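PDB 5HH3: OxyA protein from Actinoplanes teichomyceticus, which is a haem-thiolate cytochrome P450 that probably couples phenolic side chains to cyclise the peptide during glycopeptide antibiotic (teicoplanin-type) biosynthesis. Local coordinates for residues B[113-118]-B[354-359]; B[149-154]-B[238-243]; B[155-158]-B[162-165]; B[120-125]-B[358-363]. All coordinates share one frame; numbering follows the deposited sequence.

Contact 1. Residues B[113-118]-B[354-359]; sequences RRMQKF and AELVFR. With HEM (protoporphyrin IX containing Fe), chain G.
Leu356 reaches from helix 351-368 to helix 112-136 and meets three groups there with a single methyl, CD2. The closest is the backbone carbonyl of Met115, whose O lies 3.3 Å from Leu356 CD2. The thioether also meets it: Met115 SD is 4.1 Å from Leu356 CD2, and the Met115 chain, bent at chi2 and chi3, then carries its CE away from this leucine toward Phe158. Phe118 adds the edge of its ring, with CD2 4.0 Å from Leu356 CD2 and the methyl near the ring plane. Leu356 CG stands anti to the backbone N (chi1 173°), which sends the branch across the gap.

This buried knot, apolar among its side chains, contrasts with the outer side of helix 112-136, where Gln116 and Lys117 are exposed, and with exposed Arg359 on the other helix. The far face of helix 351-368 belongs to the haem: Phe358 CZ lies 3.7 Å from HEM CMC, the methyl at the ring edge, and Ala354 CB is 4.0 Å from the same carbon. In the P450 fold, helix 351-368, which follows the axial Cys348, is thus packed between the haem, helix 112-136 and helices 142-159 and 225-256.

Contact 2. Residues B[149-154]-B[238-243]; sequences SVATTA and AGADQV. With HEM (protoporphyrin IX containing Fe), chain G.
This is a close helix-helix contact in the buried core, where helix 142-159 backs the long helix 225-256 that runs over the haem. Ala151 and Ala240 bring the backbones together, their CA atoms 5.1 Å apart, a spacing that small side chains permit. Ala151 CB sits 3.2 Å from the carbonyl O of Ala240, while the two alanine methyls, CB to CB, are 4.4 Å apart. One turn further on, Val243 CG1 packs at 3.7 Å against Ala151 CB.

Val243 faces two ways. CG1, anti to the backbone N (chi1 169°), goes to Ala151, and CG2 goes to the porphyrin, 3.7 Å from the vinyl carbon HEM CAB. Helix 225-256 corresponds to the long central helix of the cytochrome P450 fold, the one that crosses the distal side of the haem. Gly239 O is near HEM CAB as well, and the absence of a side chain lets the helix come this close to HEM CMB. Gln242 bends at chi2 (-97°) to lay its amide over the pyrrole of HEM NC, beside C2C, C3C and C4C, and its NE2 donates to the water on the iron at 3.0 Å. That water is the distal ligand, opposite Cys348. Gln242 NE2 is also hydrogen-bonded to Asp285 OD2, so the amide tethers the water while being held itself from the protein side.

Contact 3. Residues B[155-158]-B[162-165]; sequences TCDF and PRDD
Asp157 and Arg163 form a bidentate salt bridge across the turn that joins two consecutive helices of the P450 fold, 142-159 and 163-178. Arg163 presents the side of its guanidinium, pairing one nitrogen with each carboxylate oxygen: NE donates to Asp157 OD1 at 3.0 Å, and NH2 to Asp157 OD2 at 2.7 Å. Both bonds are nearly straight, at 171° and 168°, and both oxygens accept through their syn lone pairs. The two flat groups lie almost in one plane, so the pair closes into a planar ring of contacts that fixes the rotation of each end group.

With CG of Arg163 anti to the carbonyl carbon, a bend at chi2 (-72°) turns the chain toward Asp157 on the preceding helix.

Further out, Gln166 NE2 supplies another hydrogen bond to Asp157 OD1, so that oxygen is gripped by two donors and the carboxylate is tied to helix 163-178 by two residues. Val125 of helix 112-136 packs against both charged side chains, giving the bridge an apolar wall on a site that otherwise borders the surface. At the foot of the arginine the backbone makes a bond of its own across the turn: the carbonyl O of Pro162 accepts the backbone N of Asp165 at 3.0 Å.

Contact 4. Residues B[120-125]-B[358-363]; sequences PQVERV and FRTAIP
Thr360 projects from helix 351-368 onto helix 112-136 and touches Val122 and Glu123 there. Starting at its CB, the first neighbour is Val122 CG1, 3.8 Å away. The side chain then forks. On one branch is the hydroxyl OG1, 3.9 Å from Val122 CG1; a chi1 of -55°, with OG1 anti to the carbonyl carbon, brings it to the carbonyl O of Leu356, one turn earlier in its own helix, to which it is hydrogen-bonded. With its polar end occupied in this way, the threonine meets the other helix mainly through CB and CG2.

The second branch, CG2, makes the closest approach. It lies 3.6 Å from Glu123 CA and 3.6 Å from Glu123 CG, resting on the base of the glutamate where the two side chains cross at about a right angle. Beyond CG the glutamate runs extended, taking its carboxylate away from the methyl toward the exposed side, where OE2 has a weak hydrogen bond from Gln119 NE2. Val122, by contrast, is buried, so the contact grades from an apolar inner side to a charged outer one over neighbouring residues.

Val126, a turn further along helix 112-136, continues the packing against Thr360 and Ala361. From the next positions of helix 351-368, Ala361 faces Phe146 of helix 142-159 and Leu247 of helix 225-256, while Ile362 and Pro363 lean on Trp274 of helix 274-282.

Contacts 1 and 4 join the same two helices, 112-136 and 351-368, at successive turns; Val122 of contact 4 packs on Leu356 and Val357 of contact 1. Contact 1 is fully buried, whereas contact 4 runs out to the surface at Glu123. Contact 2 is the deepest and brings in helix 225-256; like contact 1 it borders the haem, and Val357 packs on both Val150 and Val243. Contact 3 is the surface member and alone relies on paired charges; the other three depend on apolar packing between their segments. Helix 142-159 serves contacts 2 and 3, and Val125 of the contact 4 segment touches both, at Thr153 and Asp157.

Contact 1. Residues B[113-118]-B[354-359]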
# COMPACT_ATOMS: atom_id res chain seq x y z
N ARG B 113 -17.16 25.43 24.93
CA ARG B 113 -18.40 26.21 24.90
C ARG B 113 -19.28 25.88 23.70
O ARG B 113 -20.51 25.91 23.79
CB ARG B 113 -18.11 27.72 24.93
CG ARG B 113 -17.53 28.22 26.24
CD ARG B 113 -17.78 29.71 26.44
NE ARG B 113 -17.01 30.26 27.57
CZ ARG B 113 -17.10 31.50 28.04
NH1 ARG B 113 -17.94 32.39 27.50
NH2 ARG B 113 -16.34 31.87 29.07
N ARG B 114 -18.65 25.57 22.58
CA ARG B 114 -19.38 25.18 21.38
C ARG B 114 -20.11 23.84 21.52
O ARG B 114 -21.25 23.69 21.06
CB ARG B 114 -18.42 25.20 20.20
CG ARG B 114 -18.05 26.63 19.81
CD ARG B 114 -18.96 27.10 18.69
NE ARG B 114 -18.74 26.16 17.60
CZ ARG B 114 -19.59 25.85 16.63
NH1 ARG B 114 -20.79 26.46 16.52
NH2 ARG B 114 -19.21 24.93 15.73
N MET B 115 -19.47 22.88 22.19
CA MET B 115 -20.09 21.57 22.44
C MET B 115 -21.25 21.62 23.43
O MET B 115 -22.25 20.92 23.24
CB MET B 115 -19.02 20.55 22.83
CG MET B 115 -17.99 20.34 21.73
SD MET B 115 -18.72 19.72 20.19
CE MET B 115 -19.05 21.15 19.18
N GLN B 116 -21.16 22.47 24.45
CA GLN B 116 -22.28 22.73 25.36
C GLN B 116 -23.54 23.22 24.63
O GLN B 116 -24.65 22.81 24.94
CB GLN B 116 -21.90 23.78 26.40
CG GLN B 116 -20.87 23.33 27.43
CD GLN B 116 -20.23 24.50 28.18
OE1 GLN B 116 -20.68 25.64 28.10
NE2 GLN B 116 -19.15 24.21 28.90
N LYS B 117 -23.35 24.13 23.68
CA LYS B 117 -24.45 24.65 22.87
C LYS B 117 -25.09 23.61 21.94
O LYS B 117 -26.28 23.68 21.67
CB LYS B 117 -24.00 25.85 22.05
CG LYS B 117 -23.83 27.09 22.91
CD LYS B 117 -23.31 28.27 22.13
CE LYS B 117 -23.13 29.47 23.04
NZ LYS B 117 -22.14 29.22 24.13
N PHE B 118 -24.29 22.68 21.43
CA PHE B 118 -24.75 21.66 20.50
C PHE B 118 -25.49 20.51 21.21
O PHE B 118 -26.24 19.78 20.58
CB PHE B 118 -23.54 21.16 19.71
CG PHE B 118 -23.87 20.36 18.48
CD1 PHE B 118 -24.75 20.85 17.52
CD2 PHE B 118 -23.24 19.14 18.24
CE1 PHE B 118 -25.04 20.13 16.38
CE2 PHE B 118 -23.53 18.40 17.10
CZ PHE B 118 -24.43 18.90 16.17
N ALA B 354 -16.88 14.03 19.22
CA ALA B 354 -17.07 12.59 19.33
C ALA B 354 -17.59 12.21 20.72
O ALA B 354 -18.61 11.53 20.83
CB ALA B 354 -15.80 11.84 19.02
N GLU B 355 -16.96 12.73 21.78
CA GLU B 355 -17.37 12.40 23.15
C GLU B 355 -18.76 12.87 23.49
O GLU B 355 -19.46 12.17 24.22
CB GLU B 355 -16.37 12.93 24.18
CG GLU B 355 -15.06 12.16 24.17
CD GLU B 355 -14.05 12.66 25.19
OE1 GLU B 355 -13.13 11.91 25.55
OE2 GLU B 355 -14.14 13.83 25.61
N LEU B 356 -19.15 14.05 23.01
CA LEU B 356 -20.51 14.58 23.20
C LEU B 356 -21.56 13.65 22.58
O LEU B 356 -22.59 13.37 23.20
CB LEU B 356 -20.64 15.98 22.58
CG LEU B 356 -22.04 16.58 22.55
CD1 LEU B 356 -22.57 16.73 23.98
CD2 LEU B 356 -22.07 17.92 21.83
N VAL B 357 -21.30 13.19 21.37
CA VAL B 357 -22.18 12.23 20.70
C VAL B 357 -22.28 10.91 21.51
O VAL B 357 -23.37 10.42 21.71
CB VAL B 357 -21.76 11.97 19.24
CG1 VAL B 357 -22.57 10.82 18.62
CG2 VAL B 357 -21.96 13.23 18.41
N PHE B 358 -21.15 10.40 22.00
CA PHE B 358 -21.14 9.13 22.71
C PHE B 358 -21.80 9.25 24.08
O PHE B 358 -22.58 8.38 24.46
CB PHE B 358 -19.73 8.58 22.91
CG PHE B 358 -18.92 8.43 21.64
CD1 PHE B 358 -19.51 8.22 20.40
CD2 PHE B 358 -17.52 8.48 21.71
CE1 PHE B 358 -18.71 8.07 19.25
CE2 PHE B 358 -16.73 8.33 20.57
CZ PHE B 358 -17.32 8.12 19.35
N ARG B 359 -21.47 10.35 24.78
CA ARG B 359 -22.01 10.66 26.11
C ARG B 359 -23.53 10.80 26.08
O ARG B 359 -24.19 10.57 27.08
CB ARG B 359 -21.38 11.97 26.66
CG ARG B 359 -22.15 12.66 27.79
CD ARG B 359 -21.32 13.75 28.47
NE ARG B 359 -20.26 14.24 27.60
CZ ARG B 359 -20.27 15.42 26.99
NH1 ARG B 359 -21.28 16.26 27.16
NH2 ARG B 359 -19.26 15.76 26.22
CHA HEM G . -6.88 12.73 14.52
CHB HEM G . -11.17 14.76 13.50
CHC HEM G . -13.41 11.16 15.89
CHD HEM G . -9.13 9.22 16.95
C1A HEM G . -7.86 13.56 14.02
C2A HEM G . -7.60 14.66 13.15
C3A HEM G . -8.81 15.24 12.87
C4A HEM G . -9.81 14.50 13.56
CMA HEM G . -9.04 16.43 11.98
CAA HEM G . -6.24 15.11 12.66
CBA HEM G . -5.65 16.09 13.67
CGA HEM G . -4.26 16.59 13.31
O1A HEM G . -3.49 15.96 12.54
O2A HEM G . -3.85 17.67 13.81
C1B HEM G . -12.18 13.95 14.05
C2B HEM G . -13.59 14.20 13.94
C3B HEM G . -14.24 13.19 14.61
C4B HEM G . -13.16 12.31 15.14
CMB HEM G . -14.24 15.36 13.22
CAB HEM G . -15.68 12.95 14.86
CBB HEM G . -16.70 13.77 14.58
C1C HEM G . -12.46 10.28 16.39
C2C HEM G . -12.73 9.12 17.14
C3C HEM G . -11.48 8.54 17.44
C4C HEM G . -10.48 9.40 16.87
CMC HEM G . -14.10 8.59 17.51
CAC HEM G . -11.16 7.32 18.22
CBC HEM G . -12.02 6.53 18.85
C1D HEM G . -8.19 10.06 16.34
C2D HEM G . -6.75 9.76 16.43
C3D HEM G . -6.12 10.73 15.75
C4D HEM G . -7.20 11.61 15.26
CMD HEM G . -6.04 8.60 17.10
CAD HEM G . -4.61 10.84 15.57
CBD HEM G . -4.05 10.02 14.39
CGD HEM G . -2.53 10.19 14.29
O1D HEM G . -1.86 9.65 13.38
O2D HEM G . -1.86 10.85 15.09
NA HEM G . -9.21 13.48 14.27
NB HEM G . -11.99 12.85 14.79
NC HEM G . -11.11 10.46 16.28
ND HEM G . -8.42 11.20 15.66
FE HEM G . -10.12 12.00 15.25
O HOH W 1 -10.11 11.02 13.39

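Contact 2. Residues B[149-154]-B[238-243]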
# COMPACT_ATOMS: atom_id res chain seq x y z
N SER B 149 -27.01 6.45 11.36
CA SER B 149 -28.12 7.40 11.52
C SER B 149 -27.69 8.54 12.43
O SER B 149 -27.83 9.71 12.06
CB SER B 149 -29.35 6.69 12.11
OG SER B 149 -30.37 7.62 12.39
N VAL B 150 -27.16 8.20 13.60
CA VAL B 150 -26.68 9.22 14.54
C VAL B 150 -25.44 9.96 14.01
O VAL B 150 -25.41 11.18 14.04
CB VAL B 150 -26.41 8.63 15.93
CG1 VAL B 150 -25.76 9.67 16.84
CG2 VAL B 150 -27.72 8.13 16.54
N ALA B 151 -24.46 9.22 13.49
CA ALA B 151 -23.20 9.86 13.03
C ALA B 151 -23.40 10.88 11.90
O ALA B 151 -22.88 11.99 11.97
CB ALA B 151 -22.16 8.83 12.63
N THR B 152 -24.16 10.50 10.88
CA THR B 152 -24.39 11.37 9.73
C THR B 152 -25.13 12.65 10.11
O THR B 152 -24.73 13.74 9.72
CB THR B 152 -25.20 10.67 8.63
OG1 THR B 152 -24.52 9.48 8.25
CG2 THR B 152 -25.35 11.55 7.41
N THR B 153 -26.22 12.49 10.86
CA THR B 153 -27.06 13.61 11.26
C THR B 153 -26.32 14.55 12.20
O THR B 153 -26.30 15.75 11.97
CB THR B 153 -28.39 13.14 11.87
OG1 THR B 153 -29.02 12.27 10.95
CG2 THR B 153 -29.32 14.29 12.13
N ALA B 154 -25.68 14.01 13.24
CA ALA B 154 -24.93 14.83 14.20
C ALA B 154 -23.77 15.60 13.53
O ALA B 154 -23.58 16.78 13.82
CB ALA B 154 -24.39 13.98 15.34
N ALA B 238 -14.72 10.99 7.23
CA ALA B 238 -13.91 10.26 8.20
C ALA B 238 -14.39 10.40 9.64
O ALA B 238 -14.45 9.42 10.38
CB ALA B 238 -12.45 10.71 8.10
N GLY B 239 -14.71 11.63 10.03
CA GLY B 239 -15.27 11.91 11.35
C GLY B 239 -16.53 11.08 11.58
O GLY B 239 -16.60 10.32 12.55
N ALA B 240 -17.47 11.18 10.66
CA ALA B 240 -18.73 10.43 10.74
C ALA B 240 -18.50 8.91 10.80
O ALA B 240 -19.17 8.22 11.56
CB ALA B 240 -19.62 10.77 9.56
N ASP B 241 -17.55 8.42 10.00
CA ASP B 241 -17.13 7.01 10.01
C ASP B 241 -16.65 6.55 11.38
O ASP B 241 -17.10 5.50 11.87
CB ASP B 241 -16.04 6.74 8.96
CG ASP B 241 -15.72 5.26 8.84
OD1 ASP B 241 -16.45 4.56 8.14
OD2 ASP B 241 -14.75 4.79 9.48
N GLN B 242 -15.76 7.34 11.98
CA GLN B 242 -15.24 7.08 13.32
C GLN B 242 -16.38 6.98 14.35
O GLN B 242 -16.41 6.06 15.16
CB GLN B 242 -14.27 8.18 13.77
CG GLN B 242 -12.92 8.22 13.06
CD GLN B 242 -11.81 7.52 13.84
OE1 GLN B 242 -12.01 6.50 14.55
NE2 GLN B 242 -10.61 8.06 13.70
N VAL B 243 -17.31 7.93 14.27
CA VAL B 243 -18.41 7.99 15.22
C VAL B 243 -19.37 6.81 15.01
O VAL B 243 -19.78 6.19 15.97
CB VAL B 243 -19.16 9.32 15.13
CG1 VAL B 243 -20.47 9.29 15.93
CG2 VAL B 243 -18.25 10.46 15.61
CHA HEM G . -6.88 12.73 14.52
CHB HEM G . -11.17 14.76 13.50
CHC HEM G . -13.41 11.16 15.89
CHD HEM G . -9.13 9.22 16.95
C1A HEM G . -7.86 13.56 14.02
C2A HEM G . -7.60 14.66 13.15
C3A HEM G . -8.81 15.24 12.87
C4A HEM G . -9.81 14.50 13.56
CMA HEM G . -9.04 16.43 11.98
CAA HEM G . -6.24 15.11 12.66
CBA HEM G . -5.65 16.09 13.67
CGA HEM G . -4.26 16.59 13.31
O1A HEM G . -3.49 15.96 12.54
O2A HEM G . -3.85 17.67 13.81
C1B HEM G . -12.18 13.95 14.05
C2B HEM G . -13.59 14.20 13.94
C3B HEM G . -14.24 13.19 14.61
C4B HEM G . -13.16 12.31 15.14
CMB HEM G . -14.24 15.36 13.22
CAB HEM G . -15.68 12.95 14.86
CBB HEM G . -16.70 13.77 14.58
C1C HEM G . -12.46 10.28 16.39
C2C HEM G . -12.73 9.12 17.14
C3C HEM G . -11.48 8.54 17.44
C4C HEM G . -10.48 9.40 16.87
CMC HEM G . -14.10 8.59 17.51
CAC HEM G . -11.16 7.32 18.22
CBC HEM G . -12.02 6.53 18.85
C1D HEM G . -8.19 10.06 16.34
C2D HEM G . -6.75 9.76 16.43
C3D HEM G . -6.12 10.73 15.75
C4D HEM G . -7.20 11.61 15.26
CMD HEM G . -6.04 8.60 17.10
CAD HEM G . -4.61 10.84 15.57
CBD HEM G . -4.05 10.02 14.39
CGD HEM G . -2.53 10.19 14.29
O1D HEM G . -1.86 9.65 13.38
O2D HEM G . -1.86 10.85 15.09
NA HEM G . -9.21 13.48 14.27
NB HEM G . -11.99 12.85 14.79
NC HEM G . -11.11 10.46 16.28
ND HEM G . -8.42 11.20 15.66
FE HEM G . -10.12 12.00 15.25
O HOH W 1 -10.11 11.02 13.39

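Contact 3. Residues B[155-158]-B[162-165]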
# COMPACT_ATOMS: atom_id res chain seq x y z
N THR B 155 -23.03 14.95 12.64
CA THR B 155 -21.92 15.63 11.95
C THR B 155 -22.43 16.68 10.96
O THR B 155 -21.89 17.78 10.93
CB THR B 155 -20.93 14.67 11.23
OG1 THR B 155 -21.61 13.86 10.26
CG2 THR B 155 -20.23 13.80 12.21
N CYS B 156 -23.44 16.36 10.16
CA CYS B 156 -24.05 17.35 9.26
C CYS B 156 -24.68 18.53 10.00
O CYS B 156 -24.51 19.67 9.57
CB CYS B 156 -25.07 16.72 8.30
SG CYS B 156 -24.30 15.66 7.05
N ASP B 157 -25.38 18.27 11.11
CA ASP B 157 -25.90 19.36 11.98
C ASP B 157 -24.77 20.25 12.51
O ASP B 157 -24.89 21.46 12.49
CB ASP B 157 -26.73 18.83 13.17
CG ASP B 157 -28.08 18.27 12.76
OD1 ASP B 157 -28.51 18.41 11.59
OD2 ASP B 157 -28.75 17.66 13.63
N PHE B 158 -23.66 19.64 12.93
CA PHE B 158 -22.51 20.38 13.42
C PHE B 158 -21.97 21.32 12.33
O PHE B 158 -21.63 22.47 12.61
CB PHE B 158 -21.44 19.42 13.95
CG PHE B 158 -20.13 20.07 14.29
CD1 PHE B 158 -19.98 20.78 15.48
CD2 PHE B 158 -19.04 19.96 13.44
CE1 PHE B 158 -18.77 21.38 15.80
CE2 PHE B 158 -17.82 20.55 13.76
CZ PHE B 158 -17.69 21.25 14.95
N PRO B 162 -28.50 22.05 6.14
CA PRO B 162 -29.93 21.89 6.44
C PRO B 162 -30.38 20.46 6.27
O PRO B 162 -29.83 19.74 5.42
CB PRO B 162 -30.62 22.82 5.43
CG PRO B 162 -29.60 23.85 5.11
CD PRO B 162 -28.28 23.14 5.17
N ARG B 163 -31.35 20.04 7.08
CA ARG B 163 -31.82 18.65 7.11
C ARG B 163 -32.24 18.10 5.75
O ARG B 163 -31.95 16.95 5.43
CB ARG B 163 -32.98 18.51 8.10
CG ARG B 163 -32.53 18.59 9.55
CD ARG B 163 -31.78 17.34 9.92
NE ARG B 163 -31.30 17.33 11.30
CZ ARG B 163 -31.94 16.80 12.34
NH1 ARG B 163 -33.16 16.27 12.24
NH2 ARG B 163 -31.36 16.83 13.53
N ASP B 164 -32.90 18.94 4.96
CA ASP B 164 -33.34 18.58 3.60
C ASP B 164 -32.21 18.16 2.67
O ASP B 164 -32.41 17.34 1.78
CB ASP B 164 -34.09 19.76 2.96
CG ASP B 164 -35.51 19.92 3.49
OD1 ASP B 164 -35.93 19.14 4.39
OD2 ASP B 164 -36.22 20.84 3.00
N ASP B 165 -31.02 18.74 2.88
CA ASP B 165 -29.85 18.50 2.02
C ASP B 165 -28.98 17.34 2.45
O ASP B 165 -28.20 16.84 1.64
CB ASP B 165 -28.97 19.75 1.96
CG ASP B 165 -29.66 20.95 1.32
OD1 ASP B 165 -30.54 20.77 0.45
OD2 ASP B 165 -29.28 22.09 1.67

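Contact 4. Residues B[120-125]-B[358-363]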
# COMPACT_ATOMS: atom_id res chain seq x y z
N PRO B 120 -28.21 19.93 23.31
CA PRO B 120 -29.66 19.71 23.09
C PRO B 120 -30.01 19.14 21.70
O PRO B 120 -30.86 18.27 21.60
CB PRO B 120 -30.27 21.11 23.26
CG PRO B 120 -29.31 21.84 24.13
CD PRO B 120 -27.95 21.28 23.86
N GLN B 121 -29.35 19.63 20.66
CA GLN B 121 -29.54 19.10 19.30
C GLN B 121 -29.10 17.64 19.18
O GLN B 121 -29.79 16.84 18.53
CB GLN B 121 -28.81 19.96 18.26
CG GLN B 121 -29.29 19.74 16.83
CD GLN B 121 -28.98 20.90 15.90
OE1 GLN B 121 -27.99 21.61 16.07
NE2 GLN B 121 -29.83 21.09 14.91
N VAL B 122 -27.97 17.29 19.80
CA VAL B 122 -27.48 15.91 19.77
C VAL B 122 -28.45 14.98 20.50
O VAL B 122 -28.71 13.90 20.00
CB VAL B 122 -26.03 15.79 20.31
CG1 VAL B 122 -25.61 14.33 20.40
CG2 VAL B 122 -25.07 16.53 19.40
N GLU B 123 -29.03 15.43 21.62
CA GLU B 123 -30.07 14.66 22.32
C GLU B 123 -31.26 14.36 21.42
O GLU B 123 -31.73 13.22 21.37
CB GLU B 123 -30.57 15.40 23.58
CG GLU B 123 -29.57 15.47 24.72
CD GLU B 123 -30.10 16.22 25.95
OE1 GLU B 123 -30.96 17.13 25.82
OE2 GLU B 123 -29.64 15.89 27.06
N ARG B 124 -31.73 15.37 20.69
CA ARG B 124 -32.82 15.17 19.72
C ARG B 124 -32.47 14.19 18.61
O ARG B 124 -33.32 13.39 18.21
CB ARG B 124 -33.26 16.51 19.11
CG ARG B 124 -34.07 17.38 20.05
CD ARG B 124 -34.72 18.55 19.32
NE ARG B 124 -33.72 19.55 18.93
CZ ARG B 124 -33.22 20.52 19.72
NH1 ARG B 124 -33.63 20.68 20.98
NH2 ARG B 124 -32.30 21.34 19.23
N VAL B 125 -31.24 14.26 18.09
CA VAL B 125 -30.83 13.33 17.03
C VAL B 125 -30.88 11.89 17.54
O VAL B 125 -31.38 11.01 16.85
CB VAL B 125 -29.44 13.66 16.46
CG1 VAL B 125 -28.93 12.52 15.57
CG2 VAL B 125 -29.50 14.96 15.68
N PHE B 358 -21.15 10.40 22.00
CA PHE B 358 -21.14 9.13 22.71
C PHE B 358 -21.80 9.25 24.08
O PHE B 358 -22.58 8.38 24.46
CB PHE B 358 -19.73 8.58 22.91
CG PHE B 358 -18.92 8.43 21.64
CD1 PHE B 358 -19.51 8.22 20.40
CD2 PHE B 358 -17.52 8.48 21.71
CE1 PHE B 358 -18.71 8.07 19.25
CE2 PHE B 358 -16.73 8.33 20.57
CZ PHE B 358 -17.32 8.12 19.35
N ARG B 359 -21.47 10.35 24.78
CA ARG B 359 -22.01 10.66 26.11
C ARG B 359 -23.53 10.80 26.08
O ARG B 359 -24.19 10.57 27.08
CB ARG B 359 -21.38 11.97 26.66
CG ARG B 359 -22.15 12.66 27.79
CD ARG B 359 -21.32 13.75 28.47
NE ARG B 359 -20.26 14.24 27.60
CZ ARG B 359 -20.27 15.42 26.99
NH1 ARG B 359 -21.28 16.26 27.16
NH2 ARG B 359 -19.26 15.76 26.22
N THR B 360 -24.07 11.20 24.93
CA THR B 360 -25.49 11.42 24.75
C THR B 360 -26.17 10.16 24.23
O THR B 360 -27.18 9.74 24.79
CB THR B 360 -25.74 12.59 23.77
OG1 THR B 360 -25.06 13.76 24.25
CG2 THR B 360 -27.23 12.91 23.67
N ALA B 361 -25.62 9.56 23.17
CA ALA B 361 -26.30 8.44 22.51
C ALA B 361 -26.29 7.13 23.30
O ALA B 361 -27.27 6.37 23.25
CB ALA B 361 -25.77 8.24 21.10
N ILE B 362 -25.23 6.85 24.05
CA ILE B 362 -25.13 5.58 24.76
C ILE B 362 -26.13 5.49 25.93
O ILE B 362 -26.85 4.50 26.03
CB ILE B 362 -23.67 5.26 25.21
CG1 ILE B 362 -22.75 5.08 24.00
CG2 ILE B 362 -23.62 4.05 26.12
CD1 ILE B 362 -23.20 4.02 23.02
N PRO B 363 -26.17 6.51 26.82
CA PRO B 363 -27.22 6.52 27.84
C PRO B 363 -28.62 6.53 27.27
O PRO B 363 -29.49 5.87 27.82
CB PRO B 363 -26.96 7.83 28.60
CG PRO B 363 -25.48 8.01 28.46
CD PRO B 363 -25.26 7.65 27.01